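Local coordinates for protein carbohydrate oxidase (Microdochium nivale, PDB 3RJA) that oxidises the C1 hydroxyl of mono-, oligo- and polysaccharides with a flavin cofactor, passing the electrons to molecular oxygen to give lactones and hydrogen peroxide, at residues A10-D15 with T46-S51; I40-T45 with L88-D93. All coordinates share one frame; numbering follows the deposited sequence. Where two conformers were deposited one is given.

Interaction 1 (A10-D15 with T46-S51). With ABL ((2R,3R,4R,5R)-4,5-dihydroxy-2-(hydroxymethyl)-6-oxopiperidin-3-yl beta-D-glucopyranoside), chain H.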
loop_
_atom_site.group_PDB
_atom_site.type_symbol
_atom_site.label_atom_id
_atom_site.label_comp_id
_atom_site.label_asym_id
_atom_site.label_seq_id
_atom_site.Cartn_x
_atom_site.Cartn_y
_atom_site.Cartn_z
ATOM N N ALA A 10 24.052 -19.310 -13.949
ATOM C CA ALA A 10 24.453 -18.307 -12.941
ATOM C C ALA A 10 24.176 -18.728 -11.507
ATOM O O ALA A 10 24.353 -17.935 -10.577
ATOM C CB ALA A 10 23.770 -16.955 -13.234
ATOM N N GLY A 11 23.766 -19.980 -11.306
ATOM C CA GLY A 11 23.432 -20.475 -9.970
ATOM C C GLY A 11 22.116 -19.946 -9.374
ATOM O O GLY A 11 21.896 -20.052 -8.163
ATOM N N VAL A 12 21.238 -19.373 -10.202
ATOM C CA VAL A 12 19.975 -18.820 -9.687
ATOM C C VAL A 12 18.910 -19.913 -9.625
ATOM O O VAL A 12 18.603 -20.512 -10.646
ATOM C CB VAL A 12 19.458 -17.667 -10.563
ATOM C CG1 VAL A 12 18.105 -17.182 -10.058
ATOM C CG2 VAL A 12 20.462 -16.545 -10.582
ATOM N N PRO A 13 18.352 -20.185 -8.419
ATOM C CA PRO A 13 17.277 -21.197 -8.335
ATOM C C PRO A 13 16.064 -20.777 -9.164
ATOM O O PRO A 13 15.735 -19.585 -9.259
ATOM C CB PRO A 13 16.944 -21.254 -6.844
ATOM C CG PRO A 13 18.145 -20.624 -6.147
ATOM C CD PRO A 13 18.692 -19.617 -7.101
ATOM N N ILE A 14 15.463 -21.752 -9.837
ATOM C CA ILE A 14 14.323 -21.485 -10.678
ATOM C C ILE A 14 13.180 -22.379 -10.243
ATOM O O ILE A 14 13.422 -23.439 -9.715
ATOM C CB ILE A 14 14.652 -21.641 -12.180
ATOM C CG1 ILE A 14 15.204 -23.035 -12.507
ATOM C CG2 ILE A 14 15.626 -20.527 -12.630
ATOM C CD1 ILE A 14 15.236 -23.357 -14.005
ATOM N N ASP A 15 11.936 -21.943 -10.430
ATOM C CA ASP A 15 10.811 -22.817 -10.130
ATOM C C ASP A 15 10.554 -23.732 -11.336
ATOM O O ASP A 15 10.762 -23.347 -12.477
ATOM C CB ASP A 15 9.530 -22.029 -9.780
ATOM C CG ASP A 15 9.575 -21.370 -8.412
ATOM O OD1 ASP A 15 10.374 -21.755 -7.525
ATOM O OD2 ASP A 15 8.764 -20.434 -8.209
ATOM N N THR A 46 21.435 -11.112 -3.083
ATOM C CA THR A 46 21.514 -9.960 -3.968
ATOM C C THR A 46 22.106 -10.353 -5.330
ATOM O O THR A 46 21.594 -9.937 -6.393
ATOM C CB THR A 46 22.297 -8.801 -3.318
ATOM O OG1 THR A 46 21.645 -8.450 -2.085
ATOM C CG2 THR A 46 22.323 -7.547 -4.239
ATOM N N ALA A 47 23.143 -11.197 -5.291
ATOM C CA ALA A 47 23.827 -11.671 -6.473
ATOM C C ALA A 47 22.876 -12.426 -7.422
ATOM O O ALA A 47 22.983 -12.297 -8.654
ATOM C CB ALA A 47 25.027 -12.569 -6.054
ATOM N N HIS A 48 21.956 -13.214 -6.861
ATOM C CA HIS A 48 20.923 -13.875 -7.658
ATOM C C HIS A 48 20.061 -12.851 -8.404
ATOM O O HIS A 48 19.782 -13.017 -9.608
ATOM C CB HIS A 48 20.017 -14.722 -6.772
ATOM C CG HIS A 48 20.652 -15.986 -6.271
ATOM N ND1 HIS A 48 20.141 -16.690 -5.196
ATOM C CD2 HIS A 48 21.749 -16.673 -6.693
ATOM C CE1 HIS A 48 20.901 -17.757 -4.976
ATOM N NE2 HIS A 48 21.887 -17.764 -5.862
ATOM N N ILE A 49 19.608 -11.818 -7.671
ATOM C CA ILE A 49 18.778 -10.754 -8.255
ATOM C C ILE A 49 19.530 -10.130 -9.436
ATOM O O ILE A 49 18.971 -9.991 -10.540
ATOM C CB ILE A 49 18.345 -9.675 -7.200
ATOM C CG1 ILE A 49 17.480 -10.321 -6.071
ATOM C CG2 ILE A 49 17.574 -8.504 -7.892
ATOM C CD1 ILE A 49 17.238 -9.408 -4.839
ATOM N N GLN A 50 20.798 -9.779 -9.189
ATOM C CA GLN A 50 21.694 -9.253 -10.210
ATOM C C GLN A 50 21.835 -10.164 -11.437
ATOM O O GLN A 50 21.694 -9.722 -12.572
ATOM C CB GLN A 50 23.080 -8.999 -9.588
ATOM C CG GLN A 50 24.112 -8.404 -10.553
ATOM C CD GLN A 50 25.431 -8.141 -9.840
ATOM O OE1 GLN A 50 25.897 -8.967 -9.060
ATOM N NE2 GLN A 50 25.994 -6.972 -10.058
ATOM N N SER A 51 22.102 -11.437 -11.210
ATOM C CA SER A 51 22.250 -12.374 -12.306
ATOM C C SER A 51 20.938 -12.508 -13.104
ATOM O O SER A 51 20.965 -12.669 -14.343
ATOM C CB SER A 51 22.645 -13.743 -11.742
ATOM O OG SER A 51 23.928 -13.660 -11.122
HETATM C C1A ABL H . 10.858 -25.271 -7.396
HETATM O O1A ABL H . 9.833 -25.103 -8.096
HETATM C C2A ABL H . 11.266 -26.656 -6.888
HETATM O O2A ABL H . 10.069 -27.422 -6.782
HETATM C C3A ABL H . 11.889 -26.561 -5.485
HETATM O O3A ABL H . 12.364 -27.869 -5.120
HETATM C C4A ABL H . 13.045 -25.602 -5.493
HETATM O O1 ABL H . 13.627 -25.506 -4.179
HETATM C C5A ABL H . 12.411 -24.213 -5.777
HETATM N N5 ABL H . 11.652 -24.236 -7.040
HETATM C C6A ABL H . 13.523 -23.152 -5.943
HETATM O O6A ABL H . 14.657 -23.713 -6.577
HETATM C C1 ABL H . 14.986 -25.930 -3.912
HETATM C C2 ABL H . 15.312 -25.646 -2.433
HETATM O O2 ABL H . 15.177 -24.250 -2.148
HETATM C C3 ABL H . 16.728 -26.097 -2.103
HETATM O O3 ABL H . 16.884 -25.999 -0.700
HETATM C C4 ABL H . 16.981 -27.547 -2.622
HETATM O O4 ABL H . 18.359 -27.870 -2.506
HETATM C C5 ABL H . 16.549 -27.686 -4.086
HETATM O O5 ABL H . 15.165 -27.307 -4.154
HETATM C C6 ABL H . 16.803 -29.068 -4.702
HETATM O O6 ABL H . 16.222 -30.148 -4.018
HETATM O O HOH W 1 23.869 -15.511 -9.278
HETATM O O HOH W 2 24.152 -19.564 -6.392
#

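Interaction 2 (I40-T45 with L88-D93). With ABL ((2R,3R,4R,5R)-4,5-dihydroxy-2-(hydroxymethyl)-6-oxopiperidin-3-yl beta-D-glucopyranoside), chain H; TRS (2-amino-2-hydroxymethyl-propane-1,3-diol), chain I.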
loop_
_atom_site.group_PDB
_atom_site.type_symbol
_atom_site.label_atom_id
_atom_site.label_comp_id
_atom_site.label_asym_id
_atom_site.label_seq_id
_atom_site.Cartn_x
_atom_site.Cartn_y
_atom_site.Cartn_z
ATOM N N ILE A 40 10.345 -18.272 -13.395
ATOM C CA ILE A 40 10.394 -17.706 -12.060
ATOM C C ILE A 40 11.747 -18.003 -11.400
ATOM O O ILE A 40 12.071 -19.172 -11.154
ATOM C CB ILE A 40 9.267 -18.234 -11.175
ATOM C CG1 ILE A 40 7.897 -18.134 -11.884
ATOM C CG2 ILE A 40 9.231 -17.467 -9.824
ATOM C CD1 ILE A 40 6.717 -18.647 -10.984
ATOM N N ALA A 41 12.521 -16.934 -11.125
ATOM C CA ALA A 41 13.787 -16.991 -10.388
ATOM C C ALA A 41 13.485 -16.786 -8.900
ATOM O O ALA A 41 13.075 -15.685 -8.486
ATOM C CB ALA A 41 14.746 -15.914 -10.861
ATOM N N GLN A 42 13.658 -17.844 -8.110
ATOM C CA GLN A 42 13.346 -17.788 -6.681
ATOM C C GLN A 42 14.659 -17.448 -5.956
ATOM O O GLN A 42 15.432 -18.354 -5.580
ATOM C CB GLN A 42 12.784 -19.125 -6.207
ATOM C CG GLN A 42 12.138 -19.076 -4.813
ATOM C CD GLN A 42 11.824 -20.459 -4.268
ATOM O OE1 GLN A 42 10.678 -20.949 -4.367
ATOM N NE2 GLN A 42 12.821 -21.093 -3.691
ATOM N N THR A 43 14.924 -16.151 -5.802
ATOM C CA THR A 43 16.256 -15.691 -5.410
ATOM C C THR A 43 16.536 -15.852 -3.923
ATOM O O THR A 43 15.631 -15.715 -3.111
ATOM C CB THR A 43 16.479 -14.206 -5.791
ATOM O OG1 THR A 43 15.463 -13.381 -5.194
ATOM C CG2 THR A 43 16.476 -14.031 -7.322
ATOM N N GLN A 44 17.800 -16.060 -3.571
ATOM C CA GLN A 44 18.218 -16.165 -2.177
ATOM C C GLN A 44 19.167 -15.029 -1.770
ATOM O O GLN A 44 19.290 -14.705 -0.588
ATOM C CB GLN A 44 18.893 -17.541 -1.921
ATOM C CG GLN A 44 17.917 -18.720 -1.987
ATOM C CD GLN A 44 16.937 -18.776 -0.787
ATOM O OE1 GLN A 44 17.198 -18.192 0.273
ATOM N NE2 GLN A 44 15.810 -19.468 -0.962
ATOM N N THR A 45 19.832 -14.414 -2.737
ATOM C CA THR A 45 20.846 -13.397 -2.444
ATOM C C THR A 45 20.738 -12.208 -3.409
ATOM O O THR A 45 20.080 -12.310 -4.462
ATOM C CB THR A 45 22.260 -13.960 -2.670
ATOM O OG1 THR A 45 22.426 -14.242 -4.073
ATOM C CG2 THR A 45 22.520 -15.248 -1.823
ATOM N N LEU A 88 10.741 -12.949 -4.663
ATOM C CA LEU A 88 11.618 -12.499 -3.570
ATOM C C LEU A 88 11.264 -13.065 -2.196
ATOM O O LEU A 88 12.036 -12.913 -1.238
ATOM C CB LEU A 88 11.640 -10.958 -3.490
ATOM C CG LEU A 88 12.210 -10.188 -4.684
ATOM C CD1 LEU A 88 11.954 -8.652 -4.566
ATOM C CD2 LEU A 88 13.721 -10.465 -4.878
ATOM N N ASP A 89 10.110 -13.717 -2.101
ATOM C CA ASP A 89 9.503 -13.990 -0.809
ATOM C C ASP A 89 10.195 -15.053 0.083
ATOM O O ASP A 89 9.696 -15.356 1.184
ATOM C CB ASP A 89 7.989 -14.243 -0.969
ATOM C CG ASP A 89 7.648 -15.721 -1.150
ATOM O OD1 ASP A 89 8.436 -16.450 -1.784
ATOM O OD2 ASP A 89 6.564 -16.139 -0.668
ATOM N N ARG A 90 11.325 -15.617 -0.351
ATOM C CA ARG A 90 12.101 -16.507 0.527
ATOM C C ARG A 90 13.242 -15.713 1.168
ATOM O O ARG A 90 13.963 -16.230 2.013
ATOM C CB ARG A 90 12.668 -17.729 -0.220
ATOM C CG ARG A 90 11.656 -18.611 -0.945
ATOM C CD ARG A 90 10.495 -19.059 -0.043
ATOM N NE ARG A 90 9.870 -20.271 -0.565
ATOM C CZ ARG A 90 8.978 -20.279 -1.551
ATOM N NH1 ARG A 90 8.601 -19.138 -2.118
ATOM N NH2 ARG A 90 8.460 -21.423 -1.972
ATOM N N MET A 91 13.407 -14.455 0.744
ATOM C CA MET A 91 14.415 -13.562 1.333
ATOM C C MET A 91 13.719 -12.691 2.394
ATOM O O MET A 91 13.188 -11.605 2.101
ATOM C CB MET A 91 15.087 -12.695 0.267
ATOM C CG MET A 91 15.801 -13.492 -0.848
ATOM S SD MET A 91 16.219 -12.404 -2.223
ATOM C CE MET A 91 17.598 -11.553 -1.449
ATOM N N ILE A 92 13.724 -13.174 3.627
ATOM C CA ILE A 92 12.813 -12.660 4.631
ATOM C C ILE A 92 13.476 -12.074 5.871
ATOM O O ILE A 92 12.783 -11.670 6.795
ATOM C CB ILE A 92 11.821 -13.802 5.099
ATOM C CG1 ILE A 92 12.591 -14.972 5.724
ATOM C CG2 ILE A 92 10.932 -14.256 3.940
ATOM C CD1 ILE A 92 11.674 -15.990 6.478
ATOM N N ASP A 93 14.802 -12.053 5.920
ATOM C CA ASP A 93 15.472 -11.719 7.184
ATOM C C ASP A 93 15.612 -10.234 7.454
ATOM O O ASP A 93 15.853 -9.446 6.534
ATOM C CB ASP A 93 16.877 -12.298 7.184
ATOM C CG ASP A 93 16.871 -13.820 7.147
ATOM O OD1 ASP A 93 15.857 -14.436 7.531
ATOM O OD2 ASP A 93 17.882 -14.386 6.719
HETATM C C1A ABL H . 10.858 -25.271 -7.396
HETATM O O1A ABL H . 9.833 -25.103 -8.096
HETATM C C2A ABL H . 11.266 -26.656 -6.888
HETATM O O2A ABL H . 10.069 -27.422 -6.782
HETATM C C3A ABL H . 11.889 -26.561 -5.485
HETATM O O3A ABL H . 12.364 -27.869 -5.120
HETATM C C4A ABL H . 13.045 -25.602 -5.493
HETATM O O1 ABL H . 13.627 -25.506 -4.179
HETATM C C5A ABL H . 12.411 -24.213 -5.777
HETATM N N5 ABL H . 11.652 -24.236 -7.040
HETATM C C6A ABL H . 13.523 -23.152 -5.943
HETATM O O6A ABL H . 14.657 -23.713 -6.577
HETATM C C1 ABL H . 14.986 -25.930 -3.912
HETATM C C2 ABL H . 15.312 -25.646 -2.433
HETATM O O2 ABL H . 15.177 -24.250 -2.148
HETATM C C3 ABL H . 16.728 -26.097 -2.103
HETATM O O3 ABL H . 16.884 -25.999 -0.700
HETATM C C4 ABL H . 16.981 -27.547 -2.622
HETATM O O4 ABL H . 18.359 -27.870 -2.506
HETATM C C5 ABL H . 16.549 -27.686 -4.086
HETATM O O5 ABL H . 15.165 -27.307 -4.154
HETATM C C6 ABL H . 16.803 -29.068 -4.702
HETATM O O6 ABL H . 16.222 -30.148 -4.018
HETATM C C TRS I . 17.776 -16.620 3.544
HETATM C C1 TRS I . 18.881 -16.122 2.648
HETATM C C2 TRS I . 17.313 -15.280 4.098
HETATM C C3 TRS I . 18.083 -17.740 4.532
HETATM N N TRS I . 16.729 -17.133 2.650
HETATM O O1 TRS I . 18.302 -15.146 1.791
HETATM O O2 TRS I . 15.902 -15.207 4.133
HETATM O O3 TRS I . 16.903 -18.477 4.812
HETATM O O HOH W 3 12.888 -15.575 -2.892
#

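Interaction 1 (A10-D15 with T46-S51)
Pro13 lays its CD methylene over one face of the His48 ring, a CH-pi contact of 3.8 Å from CD to the ring centroid and 19° off the ring normal. Proline suits the place, since its closed ring holds the CD methylene fixed, with C-H bonds set against the imidazole. CG of His48 is anti to its own carbonyl carbon (chi1 -73°), which swings the ring from the helix flank across to the loop. At the ring's edge, in its plane, a water lies 2.9 Å from His48 NE2 and donates to Gly11 O, joining the two where no direct bond forms. Farther along the helix, CG2 of Val12 rests 3.7 Å from Ser51 CB, and Ala10 CB meets the same carbon; alanine and serine, with short side chains, suit a place where loop and helix come this close. A second water donates to Ala10 O and lies 2.6 Å from Ser51 OG. In the next shell, His48 ND1 is hydrogen-bonded to Gln44 N, which limits rotation of the ring. Beyond Pro13, Asp15 OD1 comes 2.8 Å from N5 of the bound sugar analogue. The loop itself starts from a Schellman motif: Gly11, at positive phi, is the C-prime residue that ends helix 2-9, and the chain then runs past the first turns of helix 46-58.

Interaction 2 (I40-T45 with L88-D93)
Met91 packs its thioether against Thr43: SD lies 3.2 Å from OG1 of Thr43, while Met91 CG approaches Thr43 O. A bend at chi3 (75°) carries Met91 CE on to the backbone of Gln44 and Thr45, a path that a flexible, unbranched side chain can follow. Leu88 adds a methyl, CD2, 3.4 Å from Thr43 OG1, the two side chains lying side by side.

The polar contacts centre on Arg90, in the conformer described here, one of two deposited. The amide end of Gln42 lies over one face of its guanidinium; which of its two atoms points there is not certain. Gln42 CG meets Arg90 CG at 3.9 Å. In the guanidinium plane, Arg90 NH1 bonds to the syn lone pair of Asp89 OD1 at 2.7 Å, and salt bridges to Asp21 and Asp25 gather further carboxylates round the same cation. An alanine in place of Gln42 would probably leave that guanidinium face and the CG methylene of Arg90 without their cover and remove a wall beside C6A of the sugar analogue.

Water bridges the backbones, donating to Thr43 O and accepting from Arg90 N at 3.0 Å. A Tris molecule, probably from the crystallisation liquor, adds another bridge: its amine donates to Gln44 OE1 at 2.6 Å and to Arg90 O, and its O2 accepts from Ile92 N at 169°.

Residues 88-91 form a type I turn after strand 84-87, where Leu88 also touches the FAD. Strand 39-42 pairs with 84-87 in the three-stranded parallel sheet, helix 46-58 sends Ile49 against Thr43, Leu88 and Met91, and helix 20-25 supplies Asp21 and Asp25, two of the acids around Arg90.

In the fold
Strand 39-42 and helix 46-58, consecutive in the chain, tie the two contacts together. Pro13 O to Gln42 N and Asp15 N to Ile40 O, both 2.9 Å and probably hydrogen bonds, lay the loop of interaction 1 along the strand of interaction 2, while His48 CB packs on Thr43 CG2. Interaction 1 is a surface contact, made of small side chains, a proline-imidazole pair and two waters. Interaction 2 is partly buried: it combines methionine and leucine packing, with Leu88 against the FAD, and an arginine among acids. Both border the sugar analogue, through Pro13 to Asp15 and, next to them, Gln42.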